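Local atomic coordinates of alanine racemase, biosynthetic (Pseudomonas aeruginosa PAO1, PDB entry 6A2F), a protein that belongs to the pyridoxal-phosphate-dependent alanine racemase family, with an N-terminal TIM-type barrel followed by a beta-rich C-terminal domain. Residues F186-L191 with M205-P210; L122-G127 with E176-L181; I76-G81 with L94-V99. All coordinates share one frame; numbering follows the deposited sequence.

Contact 1. Residues F186-L191 with M205-P210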
loop_
_atom_site.group_PDB
_atom_site.type_symbol
_atom_site.label_atom_id
_atom_site.label_comp_id
_atom_site.label_asym_id
_atom_site.label_seq_id
_atom_site.Cartn_x
_atom_site.Cartn_y
_atom_site.Cartn_z
ATOM N N PHE A 186 27.276 4.040 -29.315
ATOM C CA PHE A 186 26.102 3.465 -28.671
ATOM C C PHE A 186 25.040 3.137 -29.715
ATOM O O PHE A 186 24.791 3.925 -30.630
ATOM C CB PHE A 186 25.515 4.447 -27.653
ATOM C CG PHE A 186 26.268 4.516 -26.355
ATOM C CD1 PHE A 186 26.375 3.398 -25.532
ATOM C CD2 PHE A 186 26.845 5.711 -25.935
ATOM C CE1 PHE A 186 27.058 3.466 -24.323
ATOM C CE2 PHE A 186 27.527 5.785 -24.728
ATOM C CZ PHE A 186 27.631 4.661 -23.918
ATOM N N ASP A 187 24.406 1.978 -29.568
ATOM C CA ASP A 187 23.330 1.577 -30.467
ATOM C C ASP A 187 22.036 2.314 -30.145
ATOM O O ASP A 187 21.297 2.698 -31.048
ATOM C CB ASP A 187 23.113 0.066 -30.403
ATOM C CG ASP A 187 24.306 -0.709 -30.909
ATOM O OD1 ASP A 187 24.559 -0.671 -32.130
ATOM O OD2 ASP A 187 24.998 -1.350 -30.091
ATOM N N GLN A 188 21.772 2.500 -28.853
ATOM C CA GLN A 188 20.566 3.183 -28.385
ATOM C C GLN A 188 20.881 4.076 -27.193
ATOM O O GLN A 188 21.730 3.748 -26.359
ATOM C CB GLN A 188 19.466 2.186 -27.981
ATOM C CG GLN A 188 19.213 1.027 -28.934
ATOM C CD GLN A 188 18.430 1.400 -30.186
ATOM O OE1 GLN A 188 18.255 0.573 -31.068
ATOM N NE2 GLN A 188 17.952 2.633 -30.266
ATOM N N ARG A 189 20.184 5.203 -27.120
ATOM C CA ARG A 189 20.327 6.130 -26.008
ATOM C C ARG A 189 18.951 6.390 -25.432
ATOM O O ARG A 189 17.991 6.604 -26.178
ATOM C CB ARG A 189 20.962 7.448 -26.458
ATOM C CG ARG A 189 22.170 7.303 -27.370
ATOM C CD ARG A 189 22.559 8.648 -27.958
ATOM N NE ARG A 189 22.612 8.602 -29.419
ATOM C CZ ARG A 189 21.734 9.188 -30.233
ATOM N NH1 ARG A 189 20.712 9.891 -29.748
ATOM N NH2 ARG A 189 21.883 9.075 -31.550
ATOM N N SER A 190 18.850 6.348 -24.107
ATOM C CA SER A 190 17.579 6.575 -23.427
ATOM C C SER A 190 17.783 7.431 -22.190
ATOM O O SER A 190 18.626 7.116 -21.344
ATOM C CB SER A 190 16.920 5.247 -23.057
ATOM O OG SER A 190 15.647 5.462 -22.488
ATOM N N LEU A 191 17.002 8.507 -22.089
ATOM C CA LEU A 191 17.138 9.479 -21.001
ATOM C C LEU A 191 15.793 9.967 -20.437
ATOM O O LEU A 191 15.703 10.321 -19.261
ATOM C CB LEU A 191 17.987 10.666 -21.475
ATOM C CG LEU A 191 18.254 11.890 -20.585
ATOM C CD1 LEU A 191 18.883 11.518 -19.250
ATOM C CD2 LEU A 191 19.135 12.872 -21.339
ATOM N N MET A 205 16.267 11.333 -27.242
ATOM C CA MET A 205 17.238 10.334 -27.713
ATOM C C MET A 205 16.601 9.257 -28.611
ATOM O O MET A 205 15.915 9.596 -29.570
ATOM C CB MET A 205 18.001 9.724 -26.529
ATOM C CG MET A 205 18.732 10.746 -25.662
ATOM S SD MET A 205 20.079 11.558 -26.550
ATOM C CE MET A 205 20.421 12.933 -25.457
ATOM N N ASP A 206 16.813 7.976 -28.308
ATOM C CA ASP A 206 16.304 6.893 -29.165
ATOM C C ASP A 206 15.073 6.183 -28.595
ATOM O O ASP A 206 14.151 5.845 -29.339
ATOM C CB ASP A 206 17.401 5.865 -29.459
ATOM C CG ASP A 206 18.624 6.480 -30.103
ATOM O OD1 ASP A 206 18.486 7.155 -31.147
ATOM O OD2 ASP A 206 19.729 6.286 -29.563
ATOM N N TRP A 207 15.076 5.949 -27.282
ATOM C CA TRP A 207 13.976 5.270 -26.602
ATOM C C TRP A 207 13.448 6.107 -25.439
ATOM O O TRP A 207 14.173 6.392 -24.485
ATOM C CB TRP A 207 14.395 3.875 -26.109
ATOM C CG TRP A 207 14.482 2.837 -27.194
ATOM C CD1 TRP A 207 15.485 2.690 -28.107
ATOM C CD2 TRP A 207 13.533 1.796 -27.473
ATOM N NE1 TRP A 207 15.219 1.630 -28.945
ATOM C CE2 TRP A 207 14.027 1.064 -28.580
ATOM C CE3 TRP A 207 12.308 1.417 -26.903
ATOM C CZ2 TRP A 207 13.344 -0.030 -29.127
ATOM C CZ3 TRP A 207 11.627 0.331 -27.451
ATOM C CH2 TRP A 207 12.154 -0.382 -28.553
ATOM N N LEU A 208 12.183 6.504 -25.541
ATOM C CA LEU A 208 11.481 7.160 -24.448
ATOM C C LEU A 208 11.120 6.127 -23.388
ATOM O O LEU A 208 10.981 4.943 -23.696
ATOM C CB LEU A 208 10.204 7.827 -24.968
ATOM C CG LEU A 208 10.294 8.727 -26.210
ATOM C CD1 LEU A 208 8.897 9.116 -26.664
ATOM C CD2 LEU A 208 11.152 9.964 -25.966
ATOM N N ARG A 209 10.973 6.562 -22.137
ATOM C CA ARG A 209 10.563 5.654 -21.065
ATOM C C ARG A 209 9.383 6.216 -20.286
ATOM O O ARG A 209 9.524 6.529 -19.095
ATOM C CB ARG A 209 11.722 5.360 -20.106
ATOM C CG ARG A 209 13.017 4.928 -20.769
ATOM C CD ARG A 209 14.005 4.377 -19.753
ATOM N NE ARG A 209 14.258 5.294 -18.641
ATOM C CZ ARG A 209 15.179 6.257 -18.644
ATOM N NH1 ARG A 209 15.951 6.464 -19.709
ATOM N NH2 ARG A 209 15.323 7.026 -17.575
ATOM N N PRO A 210 8.212 6.355 -20.946
ATOM C CA PRO A 210 7.050 6.839 -20.205
ATOM C C PRO A 210 6.464 5.789 -19.265
ATOM O O PRO A 210 6.243 4.642 -19.663
ATOM C CB PRO A 210 6.052 7.201 -21.309
ATOM C CG PRO A 210 6.441 6.365 -22.471
ATOM C CD PRO A 210 7.932 6.238 -22.390
#
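The carbonyl oxygen R189 O is gripped by two successive backbone N-H groups of segment 205-210, D206 N at 2.8 Å and W207 N at 3.2 Å, which arrive from opposite faces of the carbonyl plane. This joins the last two strands of the TIM-type barrel, 189-190 and 207-208, which are connected by a beta-alpha-beta crossover through helix 194-199. The acid of D206 returns the bond: its OD2 takes R189 N at 2.7 Å through the anti lone pair, on a bent path (133° at the hydrogen). The same OD2 lies 3.5 Å above the centre of the R189 guanidinium plane, so the long salt bridge there is purely charge-based, while R189 NH1 makes a weak bond to M205 SD, which lies at the edge of the group, near its plane. Further along, S190 carries OG opposite its own N (chi1 -176°), where it donates to W207 O at 2.7 Å and accepts from R209 NH1 at 3.0 Å. R209 bonds through NH2 to S158 and through NE to N1 of the cofactor on modified K34, so S190 is a second-shell neighbour of the cofactor site. At the other end, the Q188 amide stands almost perpendicular to the W207 indole (87°), its NE2 at the ring edge 3.2 Å from W207 NE1, two donors with no bond between them.

Contact 2. Residues L122-G127 with E176-L181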
loop_
_atom_site.group_PDB
_atom_site.type_symbol
_atom_site.label_atom_id
_atom_site.label_comp_id
_atom_site.label_asym_id
_atom_site.label_seq_id
_atom_site.Cartn_x
_atom_site.Cartn_y
_atom_site.Cartn_z
ATOM N N LEU A 122 24.196 0.439 -20.431
ATOM C CA LEU A 122 25.078 0.931 -19.384
ATOM C C LEU A 122 24.429 2.142 -18.748
ATOM O O LEU A 122 24.026 3.076 -19.447
ATOM C CB LEU A 122 26.452 1.312 -19.953
ATOM C CG LEU A 122 27.418 0.211 -20.391
ATOM C CD1 LEU A 122 28.624 0.814 -21.093
ATOM C CD2 LEU A 122 27.861 -0.624 -19.199
ATOM N N LYS A 123 24.323 2.123 -17.424
ATOM C CA LYS A 123 23.656 3.203 -16.714
ATOM C C LYS A 123 24.624 4.248 -16.198
ATOM O O LYS A 123 25.508 3.959 -15.393
ATOM C CB LYS A 123 22.783 2.674 -15.573
ATOM C CG LYS A 123 21.934 3.759 -14.917
ATOM C CD LYS A 123 20.946 3.199 -13.913
ATOM C CE LYS A 123 19.840 2.411 -14.595
ATOM N NZ LYS A 123 18.883 1.880 -13.588
ATOM N N LEU A 124 24.432 5.469 -16.676
ATOM C CA LEU A 124 25.146 6.625 -16.173
ATOM C C LEU A 124 24.412 7.212 -14.976
ATOM O O LEU A 124 23.197 7.440 -15.025
ATOM C CB LEU A 124 25.265 7.686 -17.273
ATOM C CG LEU A 124 25.775 9.076 -16.884
ATOM C CD1 LEU A 124 27.262 9.046 -16.555
ATOM C CD2 LEU A 124 25.480 10.065 -17.997
ATOM N N ASP A 125 25.166 7.554 -13.942
ATOM C CA ASP A 125 24.595 8.256 -12.818
ATOM C C ASP A 125 24.931 9.696 -13.178
ATOM O O ASP A 125 26.086 10.096 -13.136
ATOM C CB ASP A 125 25.273 7.859 -11.514
ATOM C CG ASP A 125 24.851 8.732 -10.347
ATOM O OD1 ASP A 125 23.885 9.497 -10.482
ATOM O OD2 ASP A 125 25.494 8.652 -9.289
ATOM N N SER A 126 23.921 10.467 -13.548
ATOM C CA SER A 126 24.120 11.854 -13.956
ATOM C C SER A 126 23.756 12.917 -12.921
ATOM O O SER A 126 23.790 14.100 -13.220
ATOM C CB SER A 126 23.410 12.133 -15.279
ATOM O OG SER A 126 22.026 11.909 -15.178
ATOM N N GLY A 127 23.453 12.503 -11.700
ATOM C CA GLY A 127 23.074 13.447 -10.666
ATOM C C GLY A 127 22.045 12.926 -9.685
ATOM O O GLY A 127 21.848 13.513 -8.637
ATOM N N GLU A 176 23.879 17.537 -19.754
ATOM C CA GLU A 176 25.259 17.781 -20.179
ATOM C C GLU A 176 26.162 16.587 -19.894
ATOM O O GLU A 176 27.025 16.253 -20.710
ATOM C CB GLU A 176 25.820 19.048 -19.526
ATOM C CG GLU A 176 25.422 20.336 -20.234
ATOM C CD GLU A 176 25.711 21.584 -19.414
ATOM O OE1 GLU A 176 26.611 21.548 -18.539
ATOM O OE2 GLU A 176 25.034 22.610 -19.646
ATOM N N SER A 177 25.955 15.953 -18.740
ATOM C CA SER A 177 26.673 14.734 -18.376
ATOM C C SER A 177 26.416 13.622 -19.397
ATOM O O SER A 177 27.355 12.993 -19.886
ATOM C CB SER A 177 26.265 14.275 -16.974
ATOM O OG SER A 177 26.826 13.009 -16.665
ATOM N N PHE A 178 25.139 13.403 -19.711
ATOM C CA PHE A 178 24.704 12.423 -20.704
ATOM C C PHE A 178 25.329 12.710 -22.069
ATOM O O PHE A 178 25.941 11.823 -22.665
ATOM C CB PHE A 178 23.168 12.418 -20.798
ATOM C CG PHE A 178 22.597 11.259 -21.580
ATOM C CD1 PHE A 178 22.531 11.297 -22.973
ATOM C CD2 PHE A 178 22.097 10.140 -20.922
ATOM C CE1 PHE A 178 22.000 10.236 -23.693
ATOM C CE2 PHE A 178 21.560 9.076 -21.634
ATOM C CZ PHE A 178 21.510 9.125 -23.021
ATOM N N LEU A 179 25.185 13.950 -22.541
ATOM C CA LEU A 179 25.689 14.365 -23.854
ATOM C C LEU A 179 27.210 14.259 -23.976
ATOM O O LEU A 179 27.735 14.037 -25.070
ATOM C CB LEU A 179 25.240 15.793 -24.181
ATOM C CG LEU A 179 23.756 16.058 -24.470
ATOM C CD1 LEU A 179 23.462 17.547 -24.368
ATOM C CD2 LEU A 179 23.326 15.518 -25.828
ATOM N N GLY A 180 27.908 14.413 -22.852
ATOM C CA GLY A 180 29.364 14.313 -22.823
ATOM C C GLY A 180 29.898 12.911 -23.080
ATOM O O GLY A 180 31.113 12.701 -23.108
ATOM N N LEU A 181 28.996 11.949 -23.263
ATOM C CA LEU A 181 29.393 10.575 -23.553
ATOM C C LEU A 181 29.053 10.150 -24.980
ATOM O O LEU A 181 29.396 9.044 -25.398
ATOM C CB LEU A 181 28.759 9.602 -22.552
ATOM C CG LEU A 181 29.197 9.647 -21.086
ATOM C CD1 LEU A 181 28.258 8.786 -20.256
ATOM C CD2 LEU A 181 30.640 9.198 -20.907
#
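Helix-on-barrel packing at the C-terminal end of helix 169-179 brings S177, F178 and L181 onto the side chain of L124, with S126 beside it. The evidence for L124 as the central group is its branch CD2, which approaches all three: S177 OG at 3.5 Å, F178 CA at 3.7 Å and L181 CD1 at 3.8 Å. L124 reaches over because CG extends opposite the backbone N (chi1 170°), and it meets L181 tip to tip, its second methyl CD1 also lying 3.8 Å from L181 CD1. With F178 the touching surface is the root of the side chain, CD2 to CB at 4.3 Å; the phenyl itself runs on toward L191 and M205.

Within the TIM-type barrel, segment 122-127 leads from strand 118-123 into the loop formed by D125 to G127, while helix 169-179 belongs to the outer layer that follows strand 151-157. The contact therefore fastens segment 122-127 to a helix further along the chain. No hydrogen bond crosses it. S177 OG sits 3.8 Å from S126 CB, a van der Waals approach, whereas S126 OG is bonded to S158 OG and to Q174 NE2.

The loop is shaped by an Asx turn: D125 OD1 accepts G127 N at 3.3 Å, the donor coming from above the carboxylate plane, 44° out of it, and H129 N binds the same oxygen. The other oxygen, OD2, forms a salt bridge with R244 of the second subunit, so the side chain beside this packing reaches into the dimer interface. On the helix side, G180 N still bonds back to E176 O at 3.0 Å.

Contact 3. Residues I76-G81 with L94-V99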
loop_
_atom_site.group_PDB
_atom_site.type_symbol
_atom_site.label_atom_id
_atom_site.label_comp_id
_atom_site.label_asym_id
_atom_site.label_seq_id
_atom_site.Cartn_x
_atom_site.Cartn_y
_atom_site.Cartn_z
ATOM N N ILE A 76 12.099 -6.430 -23.814
ATOM C CA ILE A 76 11.844 -6.223 -22.385
ATOM C C ILE A 76 13.130 -5.772 -21.683
ATOM O O ILE A 76 14.126 -6.494 -21.656
ATOM C CB ILE A 76 11.268 -7.483 -21.685
ATOM C CG1 ILE A 76 10.046 -8.035 -22.435
ATOM C CG2 ILE A 76 10.903 -7.164 -20.239
ATOM C CD1 ILE A 76 9.641 -9.436 -22.024
ATOM N N LEU A 77 13.093 -4.570 -21.123
ATOM C CA LEU A 77 14.233 -3.989 -20.428
ATOM C C LEU A 77 14.115 -4.159 -18.915
ATOM O O LEU A 77 13.111 -3.785 -18.325
ATOM C CB LEU A 77 14.339 -2.503 -20.771
ATOM C CG LEU A 77 15.332 -1.648 -19.983
ATOM C CD1 LEU A 77 16.757 -2.098 -20.257
ATOM C CD2 LEU A 77 15.147 -0.180 -20.333
ATOM N N LEU A 78 15.144 -4.741 -18.305
ATOM C CA LEU A 78 15.281 -4.737 -16.851
ATOM C C LEU A 78 15.947 -3.423 -16.450
ATOM O O LEU A 78 17.139 -3.228 -16.693
ATOM C CB LEU A 78 16.142 -5.910 -16.376
ATOM C CG LEU A 78 15.708 -7.363 -16.589
ATOM C CD1 LEU A 78 16.884 -8.291 -16.299
ATOM C CD2 LEU A 78 14.512 -7.728 -15.724
ATOM N N LEU A 79 15.172 -2.523 -15.849
ATOM C CA LEU A 79 15.651 -1.180 -15.508
ATOM C C LEU A 79 16.813 -1.178 -14.512
ATOM O O LEU A 79 17.708 -0.344 -14.607
ATOM C CB LEU A 79 14.503 -0.308 -14.989
ATOM C CG LEU A 79 13.425 0.079 -16.007
ATOM C CD1 LEU A 79 12.169 0.580 -15.309
ATOM C CD2 LEU A 79 13.938 1.106 -17.006
ATOM N N GLU A 80 16.787 -2.111 -13.564
ATOM C CA GLU A 80 17.828 -2.206 -12.541
ATOM C C GLU A 80 18.818 -3.330 -12.839
ATOM O O GLU A 80 19.721 -3.591 -12.042
ATOM C CB GLU A 80 17.207 -2.413 -11.156
ATOM C CG GLU A 80 16.312 -1.274 -10.689
ATOM C CD GLU A 80 15.513 -1.634 -9.447
ATOM O OE1 GLU A 80 16.067 -2.319 -8.552
ATOM O OE2 GLU A 80 14.328 -1.228 -9.365
ATOM N N GLY A 81 18.645 -3.986 -13.986
ATOM C CA GLY A 81 19.443 -5.153 -14.347
ATOM C C GLY A 81 19.163 -6.349 -13.452
ATOM O O GLY A 81 18.131 -6.406 -12.773
ATOM N N LEU A 94 14.766 -15.706 -21.312
ATOM C CA LEU A 94 13.652 -14.801 -21.592
ATOM C C LEU A 94 14.010 -13.700 -22.594
ATOM O O LEU A 94 13.177 -12.844 -22.910
ATOM C CB LEU A 94 13.115 -14.188 -20.293
ATOM C CG LEU A 94 12.701 -15.138 -19.161
ATOM C CD1 LEU A 94 12.463 -14.371 -17.862
ATOM C CD2 LEU A 94 11.490 -15.979 -19.541
ATOM N N ARG A 95 15.247 -13.736 -23.092
ATOM C CA ARG A 95 15.749 -12.765 -24.075
ATOM C C ARG A 95 15.504 -11.306 -23.652
ATOM O O ARG A 95 14.810 -10.542 -24.335
ATOM C CB ARG A 95 15.173 -13.056 -25.466
ATOM C CG ARG A 95 15.738 -14.303 -26.128
ATOM C CD ARG A 95 15.327 -14.340 -27.595
ATOM N NE ARG A 95 16.234 -15.141 -28.427
ATOM C CZ ARG A 95 16.600 -14.821 -29.671
ATOM N NH1 ARG A 95 17.422 -15.617 -30.347
ATOM N NH2 ARG A 95 16.155 -13.703 -30.239
ATOM N N LEU A 96 16.092 -10.937 -22.517
ATOM C CA LEU A 96 15.873 -9.630 -21.910
ATOM C C LEU A 96 17.020 -8.668 -22.172
ATOM O O LEU A 96 18.166 -9.087 -22.373
ATOM C CB LEU A 96 15.664 -9.770 -20.401
ATOM C CG LEU A 96 14.552 -10.700 -19.903
ATOM C CD1 LEU A 96 14.545 -10.715 -18.387
ATOM C CD2 LEU A 96 13.192 -10.289 -20.442
ATOM N N ASP A 97 16.693 -7.377 -22.182
ATOM C CA ASP A 97 17.697 -6.325 -22.215
ATOM C C ASP A 97 18.231 -6.121 -20.811
ATOM O O ASP A 97 17.460 -5.906 -19.870
ATOM C CB ASP A 97 17.107 -5.015 -22.729
ATOM C CG ASP A 97 16.962 -4.984 -24.232
ATOM O OD1 ASP A 97 16.888 -6.059 -24.870
ATOM O OD2 ASP A 97 16.919 -3.863 -24.780
ATOM N N LEU A 98 19.548 -6.186 -20.673
ATOM C CA LEU A 98 20.176 -6.037 -19.374
ATOM C C LEU A 98 20.639 -4.608 -19.135
ATOM O O LEU A 98 20.943 -3.872 -20.079
ATOM C CB LEU A 98 21.350 -7.005 -19.225
ATOM C CG LEU A 98 21.071 -8.498 -19.430
ATOM C CD1 LEU A 98 22.357 -9.287 -19.254
ATOM C CD2 LEU A 98 19.982 -9.009 -18.494
ATOM N N VAL A 99 20.659 -4.227 -17.860
ATOM C CA VAL A 99 21.280 -2.995 -17.408
ATOM C C VAL A 99 22.497 -3.342 -16.546
ATOM O O VAL A 99 22.448 -4.273 -15.732
ATOM C CB VAL A 99 20.276 -2.098 -16.638
ATOM C CG1 VAL A 99 20.986 -1.149 -15.686
ATOM C CG2 VAL A 99 19.412 -1.305 -17.608
HETATM O O HOH W 1 14.613 -7.688 -24.739
#
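Because L96 holds CG opposite its carbonyl carbon (chi1 -56°) and L78 does likewise (chi1 -63°), their branches meet on one side of the strand pair: L96 CD1 lies 4.0 Å from L78 CD1, and L96 CD2 is 3.6 Å from I76 CB. L98 CD2 joins the same cluster, its side chain running alongside that of L78 and pointing the same way. On the other side, L77 sends CD1 toward V99 CG2 and the CB of D97.

Between these two layers the backbones form a single parallel bridge, with D97 bonded to both neighbours of L77. D97 N donates to I76 O at 2.8 Å, and L78 N donates to D97 O at 3.0 Å, in the carbonyl plane and nearly straight (171° at the hydrogen). These are the third and fourth strands of the TIM-type barrel, 75-78 and 98-100, linked by a beta-alpha-beta crossover whose helix 87-93 ends in a Schellman motif, R95 being the positive-phi residue. Beyond the bridge, V99 CG2 is pressed onto L78 O at 3.1 Å, a tight approach, and G81 CA makes a CH...O contact with V99 O at 3.4 Å.

A water closes the other end of the pairing. It accepts from I76 N at 3.0 Å, and it lies 2.8 Å from D97 OD1 and within bonding distance of R95 O. D97 OD1 also receives N119 ND2, while OD2 takes W121 NE1 and a salt bridge from R75. With an arginine and several N-H donors gathered round this buried carboxylate, its negative charge is probably stabilised; its pKa is probably lowered, and the ionised form is the likely one.

In the fold
From the N terminus, contact 3 comes first: residues 76-81 and 94-99 close a loop of 12 residues around helix 87-93. Contact 2 opens at 122-127 and closes at 176-181, spanning 48 residues that include strand 151-157. Contact 1 follows, 186-191 with 205-210, across 13 residues. The three stand in series, none nested in or crossing another. Contacts 3 and 1 each join edge strands of two four-stranded parallel sheets, and so close the barrel at two seams; contact 2 binds the outer helix layer to it. K123 NZ probably hydrogen-bonds to L79 O, joining contacts 2 and 3, while F186 packs on L181, joining contacts 2 and 1.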